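Local coordinates for aminopeptidase-like protein (Chaetomium thermophilum, PDB 5JM6) that probably acts as a zinc-dependent metalloaminopeptidase of the M18 family and forms a dodecamer linked to the Cvt pathway of selective autophagy, at residues S92-L97 / I361-C366; S111-T116 / G351-I356; A139-T144 / L156-Y161; K147-G152 / G230-D235; S409-V414 / V446-M451. All coordinates share one frame; numbering follows the deposited sequence.

Contacts 1 and 2 share helix 353-368 and lie on the same side of the chain's centre. They touch: Ile361 CD1 is 3.4 Å from Phe115 CZ. Contacts 3 and 4 share one antiparallel sheet and meet where Lys147 CG packs 3.7 Å from Gly157 N. Contact 5 reaches the same mixed sheet as contact 2, but their centres are about 29 Å apart. Contact 3 comes nearest to the zinc site, with the Tyr161 side chain about 8 Å from a zinc ion. In contact 5 the side chain of His450 is about 11 Å from a bound zinc ion. In contact 2 the side chain of Ser111 is about 14 Å from a bound zinc ion. Contacts 4 and 5 both touch the third subunit.

Contact 1. Residues S92-L97 / I361-C366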
# COMPACT_ATOMS: atom_id res chain seq x y z
N SER A 92 65.15 -21.30 -9.67
CA SER A 92 65.82 -20.20 -8.98
C SER A 92 66.25 -19.13 -9.98
O SER A 92 66.84 -19.44 -11.02
CB SER A 92 67.03 -20.72 -8.20
OG SER A 92 67.71 -19.66 -7.54
N TRP A 93 65.93 -17.87 -9.70
CA TRP A 93 66.35 -16.77 -10.57
C TRP A 93 67.60 -16.05 -10.08
O TRP A 93 68.12 -15.19 -10.79
CB TRP A 93 65.24 -15.72 -10.70
CG TRP A 93 63.87 -16.22 -10.97
CD1 TRP A 93 63.52 -17.47 -11.39
CD2 TRP A 93 62.65 -15.49 -10.83
NE1 TRP A 93 62.16 -17.56 -11.53
CE2 TRP A 93 61.60 -16.35 -11.19
CE3 TRP A 93 62.35 -14.18 -10.44
CZ2 TRP A 93 60.27 -15.95 -11.16
CZ3 TRP A 93 61.02 -13.78 -10.42
CH2 TRP A 93 60.00 -14.67 -10.77
N THR A 94 68.08 -16.40 -8.89
CA THR A 94 69.04 -15.54 -8.20
C THR A 94 70.34 -15.36 -8.97
O THR A 94 71.12 -14.45 -8.68
CB THR A 94 69.35 -16.05 -6.78
OG1 THR A 94 69.60 -17.46 -6.82
CG2 THR A 94 68.18 -15.78 -5.84
N GLY A 95 70.60 -16.24 -9.93
CA GLY A 95 71.68 -16.00 -10.87
C GLY A 95 71.37 -15.04 -12.01
O GLY A 95 72.08 -14.05 -12.20
N LYS A 96 70.26 -15.30 -12.70
CA LYS A 96 70.04 -14.87 -14.10
C LYS A 96 69.87 -13.41 -14.47
O LYS A 96 70.00 -13.06 -15.64
CB LYS A 96 68.76 -15.48 -14.64
CG LYS A 96 68.43 -16.89 -14.35
CD LYS A 96 67.42 -17.24 -15.42
CE LYS A 96 66.26 -18.05 -14.91
NZ LYS A 96 66.57 -19.46 -15.20
N LEU A 97 69.47 -12.57 -13.53
CA LEU A 97 68.93 -11.29 -13.96
C LEU A 97 70.04 -10.27 -14.12
O LEU A 97 70.94 -10.16 -13.29
CB LEU A 97 67.85 -10.81 -12.99
CG LEU A 97 66.66 -11.76 -12.83
CD1 LEU A 97 65.57 -11.09 -12.02
CD2 LEU A 97 66.12 -12.23 -14.17
N ILE A 361 63.07 -10.53 -7.88
CA ILE A 361 63.91 -9.77 -8.79
C ILE A 361 64.99 -9.03 -8.01
O ILE A 361 66.17 -9.09 -8.35
CB ILE A 361 63.10 -8.76 -9.62
CG1 ILE A 361 62.02 -9.46 -10.43
CG2 ILE A 361 64.01 -7.96 -10.54
CD1 ILE A 361 60.98 -8.52 -11.00
N LEU A 362 64.57 -8.33 -6.96
CA LEU A 362 65.49 -7.54 -6.16
C LEU A 362 66.53 -8.41 -5.47
O LEU A 362 67.72 -8.09 -5.49
CB LEU A 362 64.72 -6.70 -5.14
CG LEU A 362 65.59 -5.87 -4.21
CD1 LEU A 362 66.51 -4.96 -5.00
CD2 LEU A 362 64.70 -5.05 -3.28
N GLU A 363 66.09 -9.51 -4.86
CA GLU A 363 67.02 -10.42 -4.21
C GLU A 363 68.01 -11.01 -5.21
O GLU A 363 69.17 -11.27 -4.86
CB GLU A 363 66.27 -11.55 -3.50
CG GLU A 363 67.20 -12.58 -2.88
CD GLU A 363 66.58 -13.95 -2.82
OE1 GLU A 363 65.96 -14.36 -3.83
OE2 GLU A 363 66.71 -14.62 -1.78
N SER A 364 67.56 -11.21 -6.44
CA SER A 364 68.44 -11.70 -7.49
C SER A 364 69.57 -10.71 -7.75
O SER A 364 70.74 -11.09 -7.76
CB SER A 364 67.65 -11.95 -8.78
OG SER A 364 68.49 -12.44 -9.80
N PHE A 365 69.23 -9.44 -7.94
CA PHE A 365 70.25 -8.42 -8.19
C PHE A 365 71.09 -8.15 -6.94
O PHE A 365 72.21 -7.66 -7.05
CB PHE A 365 69.61 -7.13 -8.69
CG PHE A 365 69.21 -7.18 -10.13
CD1 PHE A 365 70.13 -6.90 -11.13
CD2 PHE A 365 67.92 -7.52 -10.49
CE1 PHE A 365 69.77 -6.96 -12.46
CE2 PHE A 365 67.55 -7.57 -11.82
CZ PHE A 365 68.47 -7.29 -12.80
N CYS A 366 70.54 -8.46 -5.77
CA CYS A 366 71.30 -8.34 -4.53
C CYS A 366 72.41 -9.39 -4.48
O CYS A 366 73.50 -9.12 -3.97
CB CYS A 366 70.39 -8.48 -3.32
SG CYS A 366 69.34 -7.04 -2.99
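Ser364 and Leu97 form the middle of this contact, where the loop after strand 85-86 packs against helix 353-368 of the M18 metalloprotease fold. Ser364 OG donates a hydrogen bond to Trp93 O at 2.9 Å. It approaches from above the carbonyl plane, 47° out of it. With OG anti to the backbone N (chi1 -179°), the hydroxyl leads off the helix to the loop. The same Trp93 O also takes a weak backbone bond from Lys96 N, so two donors hold it.

Leu97 presses on one turn of the helix. Its CD1 is 3.8 Å from Ile361 CG2, and the two side chains cross at about a right angle. Leu97 CB lies 3.5 Å from Phe365 CE2. Its CG sits 3.6 Å from Ser364 OG, so the leucine packs beside the hydroxyl as well. Ile361 CG2 also lies in plane at the edge of the Phe365 ring. The Trp93 indole is looser, with its edge atom CZ3 4.4 Å from Ile361 CG1. At the border of the contact, the methyl of Thr94 meets a carboxylate: CG2 is 3.3 Å from Glu363 OE1. The hydroxyl of the same threonine turns back into its own loop, where Thr94 OG1 donates to Ser92 OG at 3.0 Å.

Second-shell partners help to position these groups. Pro375 of the second subunit packs on Glu363, and Tyr121 meets the Phe365 ring edge-to-face. Arg360 makes a cation-pi contact with the Trp93 indole, whose NE1 is hydrogen-bonded to Pro88 O.

Contact 2. Residues S111-T116 / G351-I356; sequences SIIAFT and GNFLPI
The Phe353 ring carries the delta methyl of Ile113 on one face. Ile113 CD1 stands 3.5 Å from the centroid of the Phe353 ring and 9° off the ring normal, a clear CH-pi contact. The methyl is almost over the centre. At the ring edge, near its plane, lies Ile112 N, 3.9 Å from Phe353 CE2. Ser111 CB approaches obliquely, 3.6 Å from Phe353 CE2.

The two main side chains come from opposite directions. Phe353 CG is trans to its backbone N (chi1 -167°), which sends the ring from the helix toward the strand. The methyl of Ile113 is shared with Leu354, whose CD1 is 3.9 Å from Ile113 CD1. The touching side-chain atoms are apolar and the contact is buried. The polar end of Ser111 turns elsewhere, with OG bonded to Gln347 O.

This is helix-on-sheet packing in the M18 fold. Strand 111-117 lies between strands 102-107 and 330-336 of the mixed sheet. Helix 353-368 covers the side to which Ile113 points. Ile112 and Ala114 instead pack on helix 68-81. Leu354 also reaches Leu332 and Phe336 of strand 330-336 and Leu466 and Met470 of helix 466-470.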
# COMPACT_ATOMS: atom_id res chain seq x y z
N SER A 111 47.54 -15.18 -15.57
CA SER A 111 48.15 -13.98 -15.00
C SER A 111 49.58 -13.85 -15.50
O SER A 111 50.30 -14.84 -15.58
CB SER A 111 48.14 -14.01 -13.47
OG SER A 111 46.98 -13.38 -12.96
N ILE A 112 49.98 -12.63 -15.85
CA ILE A 112 51.32 -12.44 -16.39
C ILE A 112 51.93 -11.11 -15.95
O ILE A 112 51.25 -10.08 -15.90
CB ILE A 112 51.31 -12.55 -17.93
CG1 ILE A 112 52.73 -12.44 -18.49
CG2 ILE A 112 50.38 -11.51 -18.55
CD1 ILE A 112 52.80 -12.69 -19.98
N ILE A 113 53.22 -11.15 -15.63
CA ILE A 113 53.98 -9.97 -15.26
C ILE A 113 55.21 -9.88 -16.15
O ILE A 113 56.05 -10.78 -16.15
CB ILE A 113 54.43 -10.01 -13.79
CG1 ILE A 113 53.21 -9.98 -12.86
CG2 ILE A 113 55.38 -8.86 -13.47
CD1 ILE A 113 53.54 -10.26 -11.42
N ALA A 114 55.32 -8.80 -16.92
CA ALA A 114 56.46 -8.59 -17.80
C ALA A 114 57.21 -7.33 -17.41
O ALA A 114 56.60 -6.33 -17.03
CB ALA A 114 56.00 -8.51 -19.25
N PHE A 115 58.53 -7.37 -17.50
CA PHE A 115 59.34 -6.22 -17.11
C PHE A 115 60.67 -6.14 -17.84
O PHE A 115 61.20 -7.15 -18.31
CB PHE A 115 59.57 -6.22 -15.59
CG PHE A 115 60.33 -7.42 -15.09
CD1 PHE A 115 59.68 -8.62 -14.84
CD2 PHE A 115 61.69 -7.34 -14.85
CE1 PHE A 115 60.38 -9.72 -14.38
CE2 PHE A 115 62.40 -8.44 -14.39
CZ PHE A 115 61.74 -9.63 -14.15
N THR A 116 61.20 -4.92 -17.94
CA THR A 116 62.55 -4.70 -18.46
C THR A 116 63.40 -4.02 -17.39
O THR A 116 62.93 -3.12 -16.69
CB THR A 116 62.55 -3.82 -19.72
OG1 THR A 116 62.27 -2.46 -19.37
CG2 THR A 116 61.51 -4.31 -20.72
N GLY A 351 46.58 -10.65 -4.26
CA GLY A 351 47.39 -11.83 -3.99
C GLY A 351 48.91 -11.64 -4.07
O GLY A 351 49.40 -10.59 -4.47
N ASN A 352 49.63 -12.70 -3.70
CA ASN A 352 51.10 -12.74 -3.62
C ASN A 352 51.84 -12.29 -4.88
O ASN A 352 52.97 -11.81 -4.80
CB ASN A 352 51.53 -14.18 -3.30
CG ASN A 352 52.76 -14.25 -2.42
OD1 ASN A 352 53.36 -13.24 -2.06
ND2 ASN A 352 53.16 -15.47 -2.07
N PHE A 353 51.20 -12.45 -6.03
CA PHE A 353 51.89 -12.53 -7.31
C PHE A 353 52.89 -11.40 -7.59
O PHE A 353 54.07 -11.66 -7.81
CB PHE A 353 50.86 -12.58 -8.45
CG PHE A 353 51.45 -12.98 -9.78
CD1 PHE A 353 52.61 -13.73 -9.84
CD2 PHE A 353 50.84 -12.58 -10.96
CE1 PHE A 353 53.15 -14.09 -11.06
CE2 PHE A 353 51.38 -12.94 -12.18
CZ PHE A 353 52.54 -13.70 -12.23
N LEU A 354 52.43 -10.15 -7.60
CA LEU A 354 53.34 -9.04 -7.91
C LEU A 354 54.37 -8.74 -6.81
O LEU A 354 55.54 -8.51 -7.12
CB LEU A 354 52.56 -7.77 -8.27
CG LEU A 354 53.44 -6.56 -8.60
CD1 LEU A 354 54.26 -6.81 -9.87
CD2 LEU A 354 52.62 -5.29 -8.73
N PRO A 355 53.95 -8.70 -5.52
CA PRO A 355 54.98 -8.45 -4.51
C PRO A 355 56.09 -9.51 -4.45
O PRO A 355 57.26 -9.13 -4.40
CB PRO A 355 54.18 -8.44 -3.20
CG PRO A 355 52.85 -7.94 -3.61
CD PRO A 355 52.60 -8.57 -4.95
N ILE A 356 55.75 -10.79 -4.46
CA ILE A 356 56.78 -11.82 -4.34
C ILE A 356 57.68 -11.84 -5.57
O ILE A 356 58.88 -12.11 -5.47
CB ILE A 356 56.17 -13.23 -4.10
CG1 ILE A 356 57.26 -14.22 -3.69
CG2 ILE A 356 55.42 -13.74 -5.33
CD1 ILE A 356 56.74 -15.50 -3.08

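Contact 3. Residues A139-T144 / L156-Y161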
# COMPACT_ATOMS: atom_id res chain seq x y z
N ALA A 139 30.27 -16.13 -19.13
CA ALA A 139 29.45 -17.21 -18.59
C ALA A 139 30.16 -18.56 -18.71
O ALA A 139 30.32 -19.09 -19.81
CB ALA A 139 28.11 -17.26 -19.30
N ARG A 140 30.57 -19.11 -17.57
CA ARG A 140 31.35 -20.35 -17.58
C ARG A 140 30.47 -21.59 -17.58
O ARG A 140 29.43 -21.63 -16.93
CB ARG A 140 32.29 -20.38 -16.38
CG ARG A 140 33.30 -19.24 -16.40
CD ARG A 140 34.44 -19.46 -15.43
NE ARG A 140 35.72 -19.21 -16.10
CZ ARG A 140 36.40 -18.07 -16.03
NH1 ARG A 140 35.94 -17.06 -15.31
NH2 ARG A 140 37.54 -17.95 -16.69
N LEU A 141 30.90 -22.59 -18.34
CA LEU A 141 30.23 -23.88 -18.36
C LEU A 141 30.27 -24.52 -16.98
O LEU A 141 31.30 -24.50 -16.30
CB LEU A 141 30.88 -24.82 -19.38
CG LEU A 141 30.33 -24.84 -20.81
CD1 LEU A 141 30.43 -23.47 -21.48
CD2 LEU A 141 31.04 -25.90 -21.64
N LYS A 142 29.14 -25.07 -16.56
CA LYS A 142 29.03 -25.78 -15.30
C LYS A 142 29.94 -27.01 -15.30
O LYS A 142 30.30 -27.50 -16.37
CB LYS A 142 27.58 -26.19 -15.05
CG LYS A 142 26.61 -25.02 -14.94
CD LYS A 142 25.79 -25.15 -13.68
CE LYS A 142 24.73 -24.06 -13.53
NZ LYS A 142 23.65 -24.14 -14.55
N PRO A 143 30.33 -27.50 -14.11
CA PRO A 143 31.02 -28.79 -14.05
C PRO A 143 30.27 -29.89 -14.81
O PRO A 143 30.89 -30.64 -15.56
CB PRO A 143 31.08 -29.08 -12.55
CG PRO A 143 31.25 -27.72 -11.96
CD PRO A 143 30.43 -26.78 -12.83
N THR A 144 28.96 -29.97 -14.62
CA THR A 144 28.12 -30.76 -15.52
C THR A 144 27.34 -29.79 -16.39
O THR A 144 26.41 -29.13 -15.92
CB THR A 144 27.16 -31.69 -14.75
OG1 THR A 144 27.90 -32.61 -13.95
CG2 THR A 144 26.28 -32.47 -15.72
N LEU A 156 22.44 -26.03 -22.53
CA LEU A 156 23.77 -26.06 -21.94
C LEU A 156 23.79 -25.43 -20.55
O LEU A 156 23.38 -24.28 -20.39
CB LEU A 156 24.77 -25.34 -22.84
CG LEU A 156 26.22 -25.30 -22.36
CD1 LEU A 156 26.83 -26.68 -22.48
CD2 LEU A 156 27.02 -24.28 -23.14
N GLY A 157 24.23 -26.18 -19.55
CA GLY A 157 24.38 -25.63 -18.21
C GLY A 157 25.52 -24.64 -18.09
O GLY A 157 26.68 -25.01 -18.29
N VAL A 158 25.21 -23.41 -17.71
CA VAL A 158 26.25 -22.40 -17.51
C VAL A 158 26.00 -21.62 -16.23
O VAL A 158 24.90 -21.66 -15.67
CB VAL A 158 26.33 -21.39 -18.69
CG1 VAL A 158 26.57 -22.12 -20.01
CG2 VAL A 158 25.09 -20.52 -18.75
N ALA A 159 27.03 -20.93 -15.77
CA ALA A 159 26.94 -20.12 -14.56
C ALA A 159 27.55 -18.76 -14.82
O ALA A 159 28.67 -18.68 -15.34
CB ALA A 159 27.65 -20.82 -13.41
N GLN A 160 26.83 -17.69 -14.49
CA GLN A 160 27.40 -16.37 -14.70
C GLN A 160 28.61 -16.22 -13.78
O GLN A 160 28.52 -16.39 -12.56
CB GLN A 160 26.36 -15.25 -14.47
CG GLN A 160 26.00 -14.90 -13.03
CD GLN A 160 25.02 -15.87 -12.40
OE1 GLN A 160 24.52 -16.78 -13.06
NE2 GLN A 160 24.73 -15.67 -11.12
N TYR A 161 29.76 -15.95 -14.39
CA TYR A 161 31.00 -15.82 -13.64
C TYR A 161 31.00 -14.53 -12.84
O TYR A 161 31.16 -14.53 -11.63
CB TYR A 161 32.20 -15.85 -14.60
CG TYR A 161 33.40 -15.03 -14.17
CD1 TYR A 161 33.82 -13.93 -14.92
CD2 TYR A 161 34.12 -15.35 -13.03
CE1 TYR A 161 34.92 -13.18 -14.53
CE2 TYR A 161 35.22 -14.61 -12.64
CZ TYR A 161 35.61 -13.52 -13.39
OH TYR A 161 36.70 -12.78 -12.99
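Arg140 is bent at its third torsion (chi3 132°), and this brings its guanidinium over the ring of Tyr161. Lys142 bends at chi2 (-129°) and chi4, which turns its amine back onto the partner strand.

The segments belong to the beta hairpin of strands 139-141 and 153-160. Arg140 and Ala159 are an antiparallel hydrogen-bonded pair: Arg140 N to Ala159 O is 3.0 Å, and Ala159 N to Arg140 O is 2.8 Å. A third backbone bond joins Lys142 N to Gly157 O at 3.0 Å. Lys142 NZ adds a bond to Val158 O at 3.0 Å, arriving from above the carbonyl plane. Leu141 CD1 packs 3.9 Å from Leu156 CD2; the two side chains cross at about a right angle.

Arg140 CZ is 4.8 Å from the centroid of the Tyr161 ring, in a cation-pi contact. The guanidinium stands nearly upright on the ring, with planes 86° apart, and its NH1 is nearest.

Lys142 NZ also forms a salt bridge with Glu222. Tyr161 OH is hydrogen-bonded to Asp135 OD2, and the Tyr161 side chain lies about 4 Å from that of the zinc ligand Glu340. Tyr161 is thus held by Arg140 over one ring face and by Asp135 at OH, which probably steadies its position beside Glu340.

Contact 4. Residues K147-G152 / G230-D235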
# COMPACT_ATOMS: atom_id res chain seq x y z
N LYS A 147 22.31 -31.07 -20.14
CA LYS A 147 20.95 -30.78 -19.71
C LYS A 147 19.99 -31.72 -20.43
O LYS A 147 20.34 -32.29 -21.46
CB LYS A 147 20.58 -29.32 -20.01
CG LYS A 147 21.24 -28.28 -19.12
CD LYS A 147 20.43 -28.03 -17.86
CE LYS A 147 20.71 -26.64 -17.30
NZ LYS A 147 19.94 -26.35 -16.06
N PRO A 148 18.78 -31.90 -19.88
CA PRO A 148 17.78 -32.68 -20.62
C PRO A 148 17.33 -31.94 -21.88
O PRO A 148 17.09 -30.73 -21.81
CB PRO A 148 16.61 -32.81 -19.63
CG PRO A 148 17.15 -32.38 -18.31
CD PRO A 148 18.26 -31.44 -18.58
N THR A 149 17.23 -32.63 -23.00
CA THR A 149 16.65 -32.02 -24.18
C THR A 149 15.20 -31.72 -23.87
O THR A 149 14.47 -32.56 -23.35
CB THR A 149 16.77 -32.90 -25.44
OG1 THR A 149 16.00 -34.10 -25.25
CG2 THR A 149 18.22 -33.26 -25.71
N LYS A 150 14.78 -30.50 -24.18
CA LYS A 150 13.53 -29.95 -23.68
C LYS A 150 12.77 -29.29 -24.83
O LYS A 150 13.28 -28.35 -25.45
CB LYS A 150 13.84 -28.95 -22.56
CG LYS A 150 12.69 -28.49 -21.70
CD LYS A 150 13.27 -27.66 -20.56
CE LYS A 150 12.36 -27.55 -19.36
NZ LYS A 150 13.05 -26.76 -18.29
N GLU A 151 11.57 -29.79 -25.11
CA GLU A 151 10.77 -29.37 -26.26
C GLU A 151 11.58 -29.41 -27.56
O GLU A 151 11.40 -28.56 -28.43
CB GLU A 151 10.20 -27.96 -26.04
CG GLU A 151 9.38 -27.76 -24.77
CD GLU A 151 7.95 -28.27 -24.87
OE1 GLU A 151 7.61 -28.95 -25.86
OE2 GLU A 151 7.15 -27.98 -23.95
N GLY A 152 12.46 -30.39 -27.68
CA GLY A 152 13.23 -30.58 -28.90
C GLY A 152 14.54 -29.83 -28.96
O GLY A 152 15.30 -29.97 -29.92
N GLY A 230 21.38 -26.49 -29.88
CA GLY A 230 21.03 -27.37 -30.98
C GLY A 230 19.62 -27.93 -30.89
O GLY A 230 18.90 -27.67 -29.93
N ILE A 231 19.23 -28.71 -31.90
CA ILE A 231 17.90 -29.28 -31.96
C ILE A 231 17.96 -30.81 -31.92
O ILE A 231 18.84 -31.41 -32.54
CB ILE A 231 17.16 -28.84 -33.24
CG1 ILE A 231 16.90 -27.33 -33.21
CG2 ILE A 231 15.85 -29.60 -33.42
CD1 ILE A 231 16.94 -26.68 -34.57
N ASP A 232 17.08 -31.42 -31.14
CA ASP A 232 16.86 -32.86 -31.26
C ASP A 232 15.37 -33.20 -31.17
O ASP A 232 14.77 -33.14 -30.09
CB ASP A 232 17.66 -33.58 -30.17
CG ASP A 232 17.56 -35.08 -30.28
OD1 ASP A 232 17.26 -35.72 -29.25
OD2 ASP A 232 17.79 -35.62 -31.38
N ASN A 233 14.79 -33.59 -32.30
CA ASN A 233 13.36 -33.89 -32.41
C ASN A 233 13.01 -35.38 -32.40
O ASN A 233 11.88 -35.75 -32.73
CB ASN A 233 12.78 -33.23 -33.66
CG ASN A 233 12.61 -31.74 -33.48
OD1 ASN A 233 12.18 -31.27 -32.42
ND2 ASN A 233 12.95 -30.98 -34.51
N SER A 234 13.97 -36.23 -32.07
CA SER A 234 13.84 -37.67 -32.25
C SER A 234 12.70 -38.32 -31.44
O SER A 234 12.44 -39.51 -31.60
CB SER A 234 15.16 -38.36 -31.90
OG SER A 234 15.68 -37.87 -30.68
N ASP A 235 12.03 -37.55 -30.59
CA ASP A 235 10.90 -38.05 -29.81
C ASP A 235 9.59 -37.93 -30.59
O ASP A 235 8.51 -38.00 -30.01
CB ASP A 235 10.79 -37.32 -28.47
CG ASP A 235 10.53 -35.84 -28.63
OD1 ASP A 235 11.06 -35.25 -29.60
OD2 ASP A 235 9.80 -35.27 -27.80
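The turn before strand 153-160 meets the end of strand 228-231 here, with Gly152 against Ile231 and Asp232. Strand 228-231 is outermost, within this chain, of the six-stranded antiparallel sheet. The backbone of Gly152 does most of the work. Asp232 N donates to Gly152 O at 2.6 Å, with an N-H...O angle of 154°. The donor is tilted from the carbonyl plane. This bond extends the pairing of the two strands, since Gly230 bonds through its backbone to Val154.

Two CA-H...O contacts flank the bond. Ile231 CA is 3.4 Å from Gly152 O, and Gly152 CA is 3.2 Å from Asp232 O. Ile231 CG2 lies 3.6 Å from the same Gly152 O.

Gly152 has phi 89° and psi -4°, a conformation well suited to glycine. Its bare CA lets the amide of Asn233 come close, with OD1 3.7 Å from Gly152 CA. That amide is held by the third subunit: Asn233 OD1 accepts from Arg411 NE and ND2 donates to Leu412 O, both of that chain. Asp235 adds a salt bridge to the same Arg411 of the third subunit. The contact lies beside a subunit interface of the dodecamer.

Thr149 touches more loosely: its methyl CG2 is 4.4 Å from Asp232 OD1.

Contact 5. Residues S409-V414 / V446-M451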
# COMPACT_ATOMS: atom_id res chain seq x y z
N SER A 409 33.55 14.43 -16.45
CA SER A 409 32.97 13.40 -17.32
C SER A 409 33.68 13.33 -18.68
O SER A 409 33.38 14.10 -19.59
CB SER A 409 31.48 13.65 -17.53
OG SER A 409 30.78 13.59 -16.30
N PRO A 410 34.65 12.41 -18.81
CA PRO A 410 35.60 12.37 -19.93
C PRO A 410 34.99 12.06 -21.29
O PRO A 410 33.98 11.36 -21.40
CB PRO A 410 36.58 11.26 -19.53
CG PRO A 410 36.30 10.97 -18.08
CD PRO A 410 34.85 11.27 -17.90
N ARG A 411 35.63 12.57 -22.33
CA ARG A 411 35.20 12.38 -23.71
C ARG A 411 35.95 11.27 -24.42
O ARG A 411 36.97 10.79 -23.93
CB ARG A 411 35.42 13.68 -24.48
CG ARG A 411 34.94 14.91 -23.75
CD ARG A 411 33.46 15.14 -23.96
NE ARG A 411 33.21 16.27 -24.84
CZ ARG A 411 32.73 17.44 -24.43
NH1 ARG A 411 32.44 17.61 -23.15
NH2 ARG A 411 32.53 18.42 -25.29
N LEU A 412 35.44 10.85 -25.57
CA LEU A 412 36.10 9.83 -26.37
C LEU A 412 37.11 10.49 -27.30
O LEU A 412 36.92 11.64 -27.72
CB LEU A 412 35.09 9.02 -27.17
CG LEU A 412 34.10 8.16 -26.40
CD1 LEU A 412 33.27 7.34 -27.37
CD2 LEU A 412 34.82 7.27 -25.40
N ASN A 413 38.20 9.78 -27.57
CA ASN A 413 39.25 10.24 -28.48
C ASN A 413 39.91 11.53 -28.01
O ASN A 413 40.13 12.45 -28.79
CB ASN A 413 38.70 10.41 -29.90
CG ASN A 413 38.40 9.08 -30.57
OD1 ASN A 413 38.90 8.04 -30.15
ND2 ASN A 413 37.59 9.12 -31.62
N VAL A 414 40.23 11.58 -26.72
CA VAL A 414 40.89 12.73 -26.12
C VAL A 414 42.14 12.26 -25.40
O VAL A 414 43.25 12.70 -25.69
CB VAL A 414 39.95 13.48 -25.16
CG1 VAL A 414 40.73 14.44 -24.29
CG2 VAL A 414 38.89 14.23 -25.95
N VAL A 446 47.01 14.82 -23.06
CA VAL A 446 46.08 15.63 -22.29
C VAL A 446 45.36 14.65 -21.37
O VAL A 446 44.78 13.66 -21.83
CB VAL A 446 45.06 16.34 -23.19
CG1 VAL A 446 45.76 17.31 -24.13
CG2 VAL A 446 44.25 15.32 -23.99
N ASN A 447 45.39 14.91 -20.06
CA ASN A 447 44.73 14.03 -19.10
C ASN A 447 43.36 14.55 -18.74
O ASN A 447 43.19 15.74 -18.45
CB ASN A 447 45.57 13.88 -17.83
CG ASN A 447 46.89 13.17 -18.06
OD1 ASN A 447 47.11 12.58 -19.12
ND2 ASN A 447 47.77 13.23 -17.07
N GLN A 448 42.37 13.67 -18.74
CA GLN A 448 41.03 14.05 -18.33
C GLN A 448 40.83 13.73 -16.85
O GLN A 448 41.73 13.20 -16.19
CB GLN A 448 39.99 13.34 -19.19
CG GLN A 448 40.25 13.51 -20.68
CD GLN A 448 39.09 13.04 -21.54
OE1 GLN A 448 38.01 13.63 -21.52
NE2 GLN A 448 39.31 11.98 -22.30
N ARG A 449 39.65 14.06 -16.33
CA ARG A 449 39.29 13.70 -14.96
C ARG A 449 38.00 12.90 -14.98
O ARG A 449 37.08 13.20 -15.74
CB ARG A 449 39.15 14.94 -14.08
CG ARG A 449 40.35 15.88 -14.09
CD ARG A 449 41.62 15.18 -13.63
NE ARG A 449 42.65 16.10 -13.16
CZ ARG A 449 43.76 16.39 -13.81
NH1 ARG A 449 44.01 15.82 -14.99
NH2 ARG A 449 44.64 17.24 -13.30
N HIS A 450 37.93 11.88 -14.13
CA HIS A 450 36.71 11.10 -13.98
C HIS A 450 36.31 11.01 -12.51
O HIS A 450 37.16 10.81 -11.64
CB HIS A 450 36.87 9.69 -14.55
CG HIS A 450 35.81 8.74 -14.10
ND1 HIS A 450 36.08 7.60 -13.37
CD2 HIS A 450 34.46 8.76 -14.27
CE1 HIS A 450 34.95 6.96 -13.12
NE2 HIS A 450 33.95 7.65 -13.65
N MET A 451 35.03 11.22 -12.24
CA MET A 451 34.52 11.13 -10.88
C MET A 451 33.02 10.81 -10.89
O MET A 451 32.30 11.29 -11.76
CB MET A 451 34.80 12.44 -10.16
CG MET A 451 34.58 12.40 -8.67
SD MET A 451 35.00 13.99 -7.95
CE MET A 451 35.18 13.51 -6.24
O HOH W 1 46.29 12.48 -25.32
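Gln448 grips the backbone of Arg411 through both ends of its amide, joining strand 448-450, outermost of the mixed sheet within this chain, to the loop before strand 417-419. Arg411 N donates to Gln448 OE1 at 2.7 Å, only slightly tilted from the carbonyl plane. Gln448 NE2 donates to Arg411 O at 3.1 Å. That bond is nearly straight (173°), and the acceptor lies in the amide plane. NE2 also bonds to Gly415 O, so three bonds fix the rotation of the amide. The side chain is extended beyond CG (chi2 -169°), which lets it span the gap to the loop.

Pro410 and Val414 pack against the amide. Pro410 CB is 3.4 Å from Gln448 OE1. Val414 CG1 lies 3.5 Å from Gln448 CD; the two side chains cross at about a right angle. Beyond these, Pro410 CG meets His450 CB at 3.8 Å, and Val414 CG1 meets Val446 CG2 at 3.6 Å.

The Arg411 guanidinium serves the subunit interface of contact 4, reaching Asp235 of that neighbouring subunit. The loop is thus tied to the sheet by its backbone and to a neighbour by its side chain. One water bridges the segments: it donates to Val414 O at 3.1 Å and takes a weak bond from Val446 N at 3.3 Å.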